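Long-range contacts in capsid fiber protein (Bacillus phage phi29, PDB 6QYY), which makes up the head fibers of the phage, its N-terminal base assembling as a trimer that probably attaches them to the capsid: residues 5-13 with 21-31; 60-71 with 101-112. One frame throughout, in Å; residues are numbered along the deposited sequence.

Contact 1 and contact 2 follow one another along the chain: the first closes before the second opens. Each belongs to a different five-stranded sheet. In contact 1, strand 3-9 pairs in parallel with strand 28-32 in the mixed sheet; in contact 2, strand 62-66 runs antiparallel to 107-112 at one side of the antiparallel sheet. Their centres are about 24 Å apart, on opposite sides of the chain's centre, and their nearest atoms stay about 8 Å apart. Both also touch the second subunit, and contact 2 reaches the third as well, so both sheets probably help hold the trimer together.

Contact 1. Residues 5-13 with 21-31; sequences FTARAKSNV and YSQGDDIIEIS
R8 ties strand 5-9 to strand 28-31 through its backbone, with the chains running parallel. Its N-H gives a nearly straight bond to I28 O (R8 N to I28 O 3.0 Å, 165° at the hydrogen), and R8 O accepts I30 N at 2.9 Å. The ladder ends where K10 N reaches I30 O, 2.9 Å away. Residues 21-31 form a beta hairpin, S22 and E29 bonded both ways through their backbones, and its second strand takes 5-9 alongside in a mixed sheet.

One aromatic pair crosses the contact. The F5 ring presents its edge to the face of Y21 in a T-shaped stack, planes at 87° and F5 CZ 3.7 Å from Y21 CZ. With CG between the backbone N and the carbonyl carbon (chi1 70°), the F5 ring lies with CZ over the Y21 face.

I30 carries the aliphatic packing: CG2 meets A7 CB at 3.9 Å, CG1 comes near A9 CB, and CD1 approaches V13 CG2.

R8 and E29 share the other face of the sheet. The R8 guanidinium bonds through NH1 to G50 O. K10 crosses E29 at about a right angle, its CB 3.3 Å from E29 OE2.

The charged ends of R8 and K10 both stop short of the E29 carboxylate, so any attraction is probably long-range; backbone bonding and the apolar face of A7, A9 and I30 do the holding.

Contact 2. Residues 60-71 with 101-112; sequences LAAWQVIAGSDI and EAQEGQLVTLVI
A61 O is gripped twice: I112 N donates to it at 2.9 Å, and a water donates to it while giving its other hydrogen to I112 O. That water closes a small ring at the start of the ladder. From here 62-66 and 107-112 run antiparallel, with W63-L110 and V65-V108 as hydrogen-bonded pairs; V108 N to V65 O, 2.7 Å, is the shorter bond of its pair.

Beyond the strands, A67 N donates to Q106 O, and A67 O accepts G105 N. Residues 103-106 form a type II turn, in which G105 has the positive phi (94°) that suits glycine. D70 steadies the turn from outside, its OD1 accepting E104 N at 3.0 Å. Past it, I71 and A102 form a single bridge with bonds both ways.

Side chains add to this on the W63 face. I112 swings CG1 beside its own backbone N (chi1 -62°), and CD1 lands over the tryptophan, 3.4 Å from the centroid of the W63 five-membered ring and 12° off its normal, a CH-pi contact. V65 CG2 rests on L110 CD2 at 3.8 Å, and I71 CG2 meets V108 CG2 at 4.0 Å. On the reverse face I66 CD1 touches L107 CD1.

Strand 107-112 lies between 62-66 and strand 96-98, bonding to the latter through V111 and Y97, while Y41 and W63 set their rings edge-to-face. Strand 62-66 is outermost within the chain, yet A62 makes backbone bonds to the third subunit.

Contact 1. Residues 5-13 with 21-31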
loop_
_atom_site.group_PDB
_atom_site.type_symbol
_atom_site.label_atom_id
_atom_site.label_comp_id
_atom_site.label_asym_id
_atom_site.label_seq_id
_atom_site.Cartn_x
_atom_site.Cartn_y
_atom_site.Cartn_z
ATOM N N PHE A 5 0.513 7.424 16.809
ATOM C CA PHE A 5 -0.652 7.695 17.639
ATOM C C PHE A 5 -0.558 6.864 18.912
ATOM O O PHE A 5 0.182 5.878 18.990
ATOM C CB PHE A 5 -1.968 7.426 16.886
ATOM C CG PHE A 5 -2.262 5.959 16.604
ATOM C CD1 PHE A 5 -3.072 5.222 17.463
ATOM C CD2 PHE A 5 -1.789 5.346 15.448
ATOM C CE1 PHE A 5 -3.370 3.889 17.197
ATOM C CE2 PHE A 5 -2.076 4.011 15.175
ATOM C CZ PHE A 5 -2.864 3.278 16.053
ATOM N N THR A 6 -1.303 7.284 19.925
ATOM C CA THR A 6 -1.282 6.586 21.200
ATOM C C THR A 6 -2.442 5.603 21.261
ATOM O O THR A 6 -3.551 5.896 20.802
ATOM C CB THR A 6 -1.332 7.589 22.355
ATOM O OG1 THR A 6 -0.103 8.328 22.353
ATOM C CG2 THR A 6 -1.476 6.874 23.717
ATOM N N ALA A 7 -2.159 4.419 21.788
ATOM C CA ALA A 7 -3.151 3.371 21.931
ATOM C C ALA A 7 -3.000 2.769 23.317
ATOM O O ALA A 7 -1.995 2.976 23.999
ATOM C CB ALA A 7 -2.980 2.300 20.849
ATOM N N ARG A 8 -4.008 2.018 23.729
ATOM C CA ARG A 8 -3.954 1.256 24.968
ATOM C C ARG A 8 -4.039 -0.218 24.608
ATOM O O ARG A 8 -4.851 -0.607 23.770
ATOM C CB ARG A 8 -5.093 1.653 25.924
ATOM C CG ARG A 8 -5.012 0.975 27.278
ATOM C CD ARG A 8 -6.055 1.511 28.263
ATOM N NE ARG A 8 -6.075 2.974 28.380
ATOM C CZ ARG A 8 -5.314 3.683 29.211
ATOM N NH1 ARG A 8 -4.436 3.079 30.002
ATOM N NH2 ARG A 8 -5.423 5.003 29.249
ATOM N N ALA A 9 -3.190 -1.036 25.220
ATOM C CA ALA A 9 -3.245 -2.472 24.989
ATOM C C ALA A 9 -4.438 -3.050 25.735
ATOM O O ALA A 9 -4.523 -2.934 26.961
ATOM C CB ALA A 9 -1.950 -3.134 25.452
ATOM N N LYS A 10 -5.357 -3.676 25.010
ATOM C CA LYS A 10 -6.496 -4.291 25.678
ATOM C C LYS A 10 -6.195 -5.697 26.176
ATOM O O LYS A 10 -6.938 -6.220 27.013
ATOM C CB LYS A 10 -7.717 -4.272 24.748
ATOM C CG LYS A 10 -7.998 -5.522 23.960
ATOM C CD LYS A 10 -9.434 -5.441 23.439
ATOM C CE LYS A 10 -9.872 -6.715 22.734
ATOM N NZ LYS A 10 -11.348 -6.744 22.487
ATOM N N SER A 11 -5.112 -6.297 25.703
ATOM C CA SER A 11 -4.572 -7.532 26.237
ATOM C C SER A 11 -3.078 -7.487 25.971
ATOM O O SER A 11 -2.595 -6.607 25.254
ATOM C CB SER A 11 -5.229 -8.753 25.598
ATOM O OG SER A 11 -5.268 -8.596 24.193
ATOM N N ASN A 12 -2.337 -8.423 26.556
ATOM C CA ASN A 12 -0.891 -8.373 26.391
ATOM C C ASN A 12 -0.517 -8.487 24.916
ATOM O O ASN A 12 -1.092 -9.289 24.176
ATOM C CB ASN A 12 -0.225 -9.482 27.205
ATOM C CG ASN A 12 -0.353 -9.260 28.706
ATOM O OD1 ASN A 12 -0.047 -8.177 29.218
ATOM N ND2 ASN A 12 -0.791 -10.288 29.416
ATOM N N VAL A 13 0.430 -7.657 24.485
ATOM C CA VAL A 13 0.887 -7.635 23.100
ATOM C C VAL A 13 2.378 -7.946 23.089
ATOM O O VAL A 13 3.163 -7.307 23.804
ATOM C CB VAL A 13 0.596 -6.284 22.420
ATOM C CG1 VAL A 13 1.359 -6.158 21.099
ATOM C CG2 VAL A 13 -0.906 -6.106 22.193
ATOM N N TYR A 21 -6.762 -3.206 15.517
ATOM C CA TYR A 21 -7.184 -1.990 16.189
ATOM C C TYR A 21 -8.655 -2.112 16.558
ATOM O O TYR A 21 -9.459 -2.626 15.776
ATOM C CB TYR A 21 -6.972 -0.777 15.291
ATOM C CG TYR A 21 -5.542 -0.506 14.931
ATOM C CD1 TYR A 21 -4.497 -1.037 15.680
ATOM C CD2 TYR A 21 -5.230 0.282 13.825
ATOM C CE1 TYR A 21 -3.159 -0.756 15.344
ATOM C CE2 TYR A 21 -3.916 0.567 13.498
ATOM C CZ TYR A 21 -2.889 0.047 14.245
ATOM O OH TYR A 21 -1.592 0.346 13.897
ATOM N N SER A 22 -9.010 -1.626 17.744
ATOM C CA SER A 22 -10.402 -1.724 18.162
ATOM C C SER A 22 -10.781 -0.482 18.948
ATOM O O SER A 22 -9.928 0.249 19.462
ATOM C CB SER A 22 -10.665 -2.995 18.979
ATOM O OG SER A 22 -10.108 -2.882 20.272
ATOM N N GLN A 23 -12.087 -0.260 19.025
ATOM C CA GLN A 23 -12.659 0.884 19.717
ATOM C C GLN A 23 -12.606 0.647 21.222
ATOM O O GLN A 23 -13.226 -0.292 21.725
ATOM C CB GLN A 23 -14.102 1.087 19.250
ATOM C CG GLN A 23 -14.827 2.273 19.850
ATOM C CD GLN A 23 -14.109 3.584 19.610
ATOM O OE1 GLN A 23 -14.178 4.494 20.430
ATOM N NE2 GLN A 23 -13.426 3.693 18.475
ATOM N N GLY A 24 -11.856 1.483 21.933
ATOM C CA GLY A 24 -11.889 1.521 23.378
ATOM C C GLY A 24 -12.644 2.730 23.890
ATOM O O GLY A 24 -13.440 3.350 23.176
ATOM N N ASP A 25 -12.377 3.087 25.142
ATOM C CA ASP A 25 -13.017 4.247 25.761
ATOM C C ASP A 25 -12.161 5.482 25.496
ATOM O O ASP A 25 -11.116 5.672 26.124
ATOM C CB ASP A 25 -13.217 4.015 27.254
ATOM C CG ASP A 25 -14.551 4.538 27.750
ATOM O OD1 ASP A 25 -15.253 3.802 28.475
ATOM O OD2 ASP A 25 -14.902 5.688 27.401
ATOM N N ASP A 26 -12.604 6.329 24.561
ATOM C CA ASP A 26 -11.887 7.543 24.165
ATOM C C ASP A 26 -10.478 7.249 23.653
ATOM O O ASP A 26 -9.624 8.139 23.630
ATOM C CB ASP A 26 -11.814 8.554 25.316
ATOM C CG ASP A 26 -13.014 9.462 25.372
ATOM O OD1 ASP A 26 -14.100 9.035 24.931
ATOM O OD2 ASP A 26 -12.872 10.603 25.862
ATOM N N ILE A 27 -10.208 6.015 23.230
ATOM C CA ILE A 27 -8.870 5.638 22.795
ATOM C C ILE A 27 -8.982 4.390 21.938
ATOM O O ILE A 27 -9.909 3.586 22.101
ATOM C CB ILE A 27 -7.932 5.419 24.009
ATOM C CG1 ILE A 27 -6.472 5.493 23.573
ATOM C CG2 ILE A 27 -8.255 4.090 24.739
ATOM C CD1 ILE A 27 -5.521 5.666 24.724
ATOM N N ILE A 28 -8.048 4.246 20.993
ATOM C CA ILE A 28 -7.918 3.020 20.219
ATOM C C ILE A 28 -7.241 1.988 21.090
ATOM O O ILE A 28 -6.268 2.291 21.786
ATOM C CB ILE A 28 -7.107 3.248 18.928
ATOM C CG1 ILE A 28 -7.920 4.017 17.906
ATOM C CG2 ILE A 28 -6.710 1.915 18.295
ATOM C CD1 ILE A 28 -9.193 3.292 17.428
ATOM N N GLU A 29 -7.763 0.770 21.078
ATOM C CA GLU A 29 -7.109 -0.326 21.766
ATOM C C GLU A 29 -6.449 -1.244 20.745
ATOM O O GLU A 29 -6.917 -1.374 19.612
ATOM C CB GLU A 29 -8.103 -1.078 22.663
ATOM C CG GLU A 29 -8.652 -0.170 23.762
ATOM C CD GLU A 29 -9.452 -0.901 24.829
ATOM O OE1 GLU A 29 -9.462 -0.438 25.994
ATOM O OE2 GLU A 29 -10.085 -1.928 24.500
ATOM N N ILE A 30 -5.314 -1.816 21.125
ATOM C CA ILE A 30 -4.636 -2.796 20.291
ATOM C C ILE A 30 -4.644 -4.138 21.009
ATOM O O ILE A 30 -4.701 -4.221 22.243
ATOM C CB ILE A 30 -3.191 -2.378 19.949
ATOM C CG1 ILE A 30 -2.378 -2.183 21.222
ATOM C CG2 ILE A 30 -3.161 -1.113 19.067
ATOM C CD1 ILE A 30 -0.867 -2.031 20.956
ATOM N N SER A 31 -4.581 -5.195 20.215
ATOM C CA SER A 31 -4.466 -6.557 20.715
ATOM C C SER A 31 -3.991 -7.389 19.539
ATOM O O SER A 31 -3.990 -6.927 18.396
ATOM C CB SER A 31 -5.793 -7.079 21.286
ATOM O OG SER A 31 -6.838 -6.957 20.343
#

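Contact 2. Residues 60-71 with 101-112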
loop_
_atom_site.group_PDB
_atom_site.type_symbol
_atom_site.label_atom_id
_atom_site.label_comp_id
_atom_site.label_asym_id
_atom_site.label_seq_id
_atom_site.Cartn_x
_atom_site.Cartn_y
_atom_site.Cartn_z
ATOM N N LEU A 60 4.208 0.757 3.811
ATOM C CA LEU A 60 3.964 -0.678 3.705
ATOM C C LEU A 60 4.785 -1.286 2.574
ATOM O O LEU A 60 4.648 -0.891 1.409
ATOM C CB LEU A 60 2.482 -0.946 3.463
ATOM C CG LEU A 60 1.518 -0.317 4.477
ATOM C CD1 LEU A 60 0.088 -0.395 3.937
ATOM C CD2 LEU A 60 1.642 -1.031 5.825
ATOM N N ALA A 61 5.616 -2.259 2.909
ATOM C CA ALA A 61 6.152 -3.152 1.892
ATOM C C ALA A 61 6.307 -4.532 2.516
ATOM O O ALA A 61 5.591 -5.468 2.146
ATOM C CB ALA A 61 7.480 -2.639 1.334
ATOM N N ALA A 62 7.203 -4.659 3.490
ATOM C CA ALA A 62 7.446 -5.934 4.152
ATOM C C ALA A 62 7.284 -5.785 5.663
ATOM O O ALA A 62 7.524 -4.713 6.228
ATOM C CB ALA A 62 8.846 -6.465 3.822
ATOM N N TRP A 63 6.858 -6.865 6.310
ATOM C CA TRP A 63 6.756 -6.922 7.771
ATOM C C TRP A 63 7.581 -8.080 8.308
ATOM O O TRP A 63 7.756 -9.096 7.636
ATOM C CB TRP A 63 5.319 -7.127 8.241
ATOM C CG TRP A 63 4.451 -5.934 8.214
ATOM C CD1 TRP A 63 4.836 -4.624 8.086
ATOM C CD2 TRP A 63 3.034 -5.932 8.327
ATOM N NE1 TRP A 63 3.726 -3.809 8.110
ATOM C CE2 TRP A 63 2.607 -4.589 8.246
ATOM C CE3 TRP A 63 2.071 -6.941 8.468
ATOM C CZ2 TRP A 63 1.254 -4.228 8.317
ATOM C CZ3 TRP A 63 0.726 -6.578 8.546
ATOM C CH2 TRP A 63 0.333 -5.239 8.459
ATOM N N GLN A 64 8.066 -7.930 9.543
ATOM C CA GLN A 64 8.684 -9.022 10.284
ATOM C C GLN A 64 7.688 -9.528 11.317
ATOM O O GLN A 64 7.233 -8.752 12.167
ATOM C CB GLN A 64 9.969 -8.555 10.973
ATOM C CG GLN A 64 11.078 -8.332 10.021
ATOM C CD GLN A 64 12.225 -7.545 10.628
ATOM O OE1 GLN A 64 12.062 -6.740 11.555
ATOM N NE2 GLN A 64 13.386 -7.775 10.096
ATOM N N VAL A 65 7.351 -10.822 11.243
ATOM C CA VAL A 65 6.340 -11.427 12.108
ATOM C C VAL A 65 6.823 -12.786 12.607
ATOM O O VAL A 65 7.449 -13.551 11.868
ATOM C CB VAL A 65 4.983 -11.599 11.386
ATOM C CG1 VAL A 65 3.932 -12.075 12.382
ATOM C CG2 VAL A 65 4.536 -10.280 10.739
ATOM N N ILE A 66 6.501 -13.105 13.858
ATOM C CA ILE A 66 6.801 -14.434 14.386
ATOM C C ILE A 66 5.962 -15.487 13.663
ATOM O O ILE A 66 4.742 -15.340 13.516
ATOM C CB ILE A 66 6.541 -14.484 15.902
ATOM C CG1 ILE A 66 7.467 -13.491 16.643
ATOM C CG2 ILE A 66 6.772 -15.887 16.421
ATOM C CD1 ILE A 66 8.905 -13.837 16.523
ATOM N N ALA A 67 6.616 -16.565 13.222
ATOM C CA ALA A 67 5.910 -17.683 12.595
ATOM C C ALA A 67 5.169 -18.520 13.633
ATOM O O ALA A 67 5.753 -18.961 14.630
ATOM C CB ALA A 67 6.894 -18.571 11.834
ATOM N N GLY A 68 3.884 -18.770 13.384
ATOM C CA GLY A 68 3.132 -19.680 14.237
ATOM C C GLY A 68 3.296 -21.150 13.918
ATOM O O GLY A 68 2.881 -21.989 14.720
ATOM N N SER A 69 3.874 -21.466 12.763
ATOM C CA SER A 69 4.248 -22.821 12.372
ATOM C C SER A 69 5.291 -22.688 11.265
ATOM O O SER A 69 5.648 -21.579 10.864
ATOM C CB SER A 69 3.029 -23.641 11.935
ATOM O OG SER A 69 2.300 -22.980 10.914
ATOM N N ASP A 70 5.788 -23.825 10.780
ATOM C CA ASP A 70 6.868 -23.786 9.800
ATOM C C ASP A 70 6.394 -23.120 8.513
ATOM O O ASP A 70 5.335 -23.453 7.973
ATOM C CB ASP A 70 7.383 -25.198 9.509
ATOM C CG ASP A 70 8.231 -25.769 10.649
ATOM O OD1 ASP A 70 8.301 -25.138 11.728
ATOM O OD2 ASP A 70 8.824 -26.856 10.463
ATOM N N ILE A 71 7.176 -22.161 8.034
ATOM C CA ILE A 71 6.840 -21.396 6.843
ATOM C C ILE A 71 7.940 -21.623 5.814
ATOM O O ILE A 71 9.131 -21.596 6.150
ATOM C CB ILE A 71 6.664 -19.898 7.162
ATOM C CG1 ILE A 71 5.382 -19.650 7.971
ATOM C CG2 ILE A 71 6.652 -19.067 5.885
ATOM C CD1 ILE A 71 5.277 -18.244 8.542
ATOM N N GLU A 101 12.409 -18.239 4.778
ATOM C CA GLU A 101 12.001 -19.465 5.446
ATOM C C GLU A 101 12.029 -19.245 6.954
ATOM O O GLU A 101 12.919 -18.563 7.471
ATOM C CB GLU A 101 12.952 -20.595 5.042
ATOM C CG GLU A 101 12.671 -21.955 5.627
ATOM C CD GLU A 101 13.620 -23.005 5.075
ATOM O OE1 GLU A 101 14.366 -22.688 4.123
ATOM O OE2 GLU A 101 13.619 -24.144 5.586
ATOM N N ALA A 102 11.057 -19.811 7.667
ATOM C CA ALA A 102 11.062 -19.662 9.117
ATOM C C ALA A 102 10.418 -20.873 9.771
ATOM O O ALA A 102 9.325 -21.283 9.377
ATOM C CB ALA A 102 10.342 -18.371 9.542
ATOM N N GLN A 103 11.105 -21.454 10.747
ATOM C CA GLN A 103 10.478 -22.446 11.606
ATOM C C GLN A 103 9.576 -21.759 12.628
ATOM O O GLN A 103 9.691 -20.556 12.882
ATOM C CB GLN A 103 11.528 -23.282 12.342
ATOM C CG GLN A 103 12.421 -24.132 11.462
ATOM C CD GLN A 103 13.364 -25.008 12.285
ATOM O OE1 GLN A 103 14.047 -24.525 13.190
ATOM N NE2 GLN A 103 13.390 -26.300 11.982
ATOM N N GLU A 104 8.694 -22.550 13.242
ATOM C CA GLU A 104 7.792 -22.016 14.252
ATOM C C GLU A 104 8.582 -21.313 15.348
ATOM O O GLU A 104 9.536 -21.872 15.899
ATOM C CB GLU A 104 6.943 -23.138 14.848
ATOM C CG GLU A 104 6.116 -22.717 16.048
ATOM C CD GLU A 104 5.179 -23.815 16.516
ATOM O OE1 GLU A 104 4.619 -23.691 17.628
ATOM O OE2 GLU A 104 4.999 -24.803 15.769
ATOM N N GLY A 105 8.178 -20.085 15.665
ATOM C CA GLY A 105 8.875 -19.261 16.629
ATOM C C GLY A 105 9.902 -18.310 16.044
ATOM O O GLY A 105 10.282 -17.343 16.717
ATOM N N GLN A 106 10.366 -18.552 14.822
ATOM C CA GLN A 106 11.327 -17.654 14.195
ATOM C C GLN A 106 10.615 -16.475 13.528
ATOM O O GLN A 106 9.413 -16.507 13.251
ATOM C CB GLN A 106 12.184 -18.386 13.154
ATOM C CG GLN A 106 13.499 -18.962 13.687
ATOM C CD GLN A 106 14.265 -19.773 12.641
ATOM O OE1 GLN A 106 13.686 -20.263 11.669
ATOM N NE2 GLN A 106 15.572 -19.916 12.842
ATOM N N LEU A 107 11.386 -15.419 13.276
ATOM C CA LEU A 107 10.874 -14.228 12.607
ATOM C C LEU A 107 10.817 -14.473 11.101
ATOM O O LEU A 107 11.838 -14.789 10.485
ATOM C CB LEU A 107 11.779 -13.043 12.947
ATOM C CG LEU A 107 11.229 -11.628 12.902
ATOM C CD1 LEU A 107 9.963 -11.501 13.731
ATOM C CD2 LEU A 107 12.305 -10.626 13.365
ATOM N N VAL A 108 9.633 -14.356 10.501
ATOM C CA VAL A 108 9.502 -14.466 9.049
ATOM C C VAL A 108 9.404 -13.059 8.467
ATOM O O VAL A 108 8.823 -12.151 9.077
ATOM C CB VAL A 108 8.297 -15.342 8.641
ATOM C CG1 VAL A 108 6.972 -14.619 8.878
ATOM C CG2 VAL A 108 8.410 -15.751 7.166
ATOM N N THR A 109 10.013 -12.857 7.305
ATOM C CA THR A 109 9.835 -11.626 6.554
ATOM C C THR A 109 8.831 -11.896 5.444
ATOM O O THR A 109 9.025 -12.818 4.640
ATOM C CB THR A 109 11.147 -11.126 5.961
ATOM O OG1 THR A 109 12.113 -11.001 7.003
ATOM C CG2 THR A 109 10.938 -9.761 5.321
ATOM N N LEU A 110 7.771 -11.103 5.401
ATOM C CA LEU A 110 6.707 -11.302 4.423
ATOM C C LEU A 110 6.421 -10.005 3.688
ATOM O O LEU A 110 6.602 -8.909 4.229
ATOM C CB LEU A 110 5.411 -11.793 5.072
ATOM C CG LEU A 110 4.761 -10.864 6.109
ATOM C CD1 LEU A 110 3.680 -9.963 5.457
ATOM C CD2 LEU A 110 4.167 -11.673 7.252
ATOM N N VAL A 111 5.974 -10.150 2.453
ATOM C CA VAL A 111 5.598 -9.024 1.615
ATOM C C VAL A 111 4.087 -8.863 1.717
ATOM O O VAL A 111 3.332 -9.814 1.481
ATOM C CB VAL A 111 6.032 -9.251 0.156
ATOM C CG1 VAL A 111 5.387 -8.215 -0.751
ATOM C CG2 VAL A 111 7.543 -9.206 0.019
ATOM N N ILE A 112 3.640 -7.665 2.064
ATOM C CA ILE A 112 2.210 -7.428 2.225
ATOM C C ILE A 112 1.532 -7.451 0.859
ATOM O O ILE A 112 1.928 -6.730 -0.068
ATOM C CB ILE A 112 1.969 -6.094 2.942
ATOM C CG1 ILE A 112 2.582 -6.134 4.336
ATOM C CG2 ILE A 112 0.478 -5.777 3.003
ATOM C CD1 ILE A 112 2.978 -4.738 4.851
HETATM O O HOH W 1 4.019 -5.036 -0.160
HETATM O O HOH W 2 13.464 -8.577 7.812
#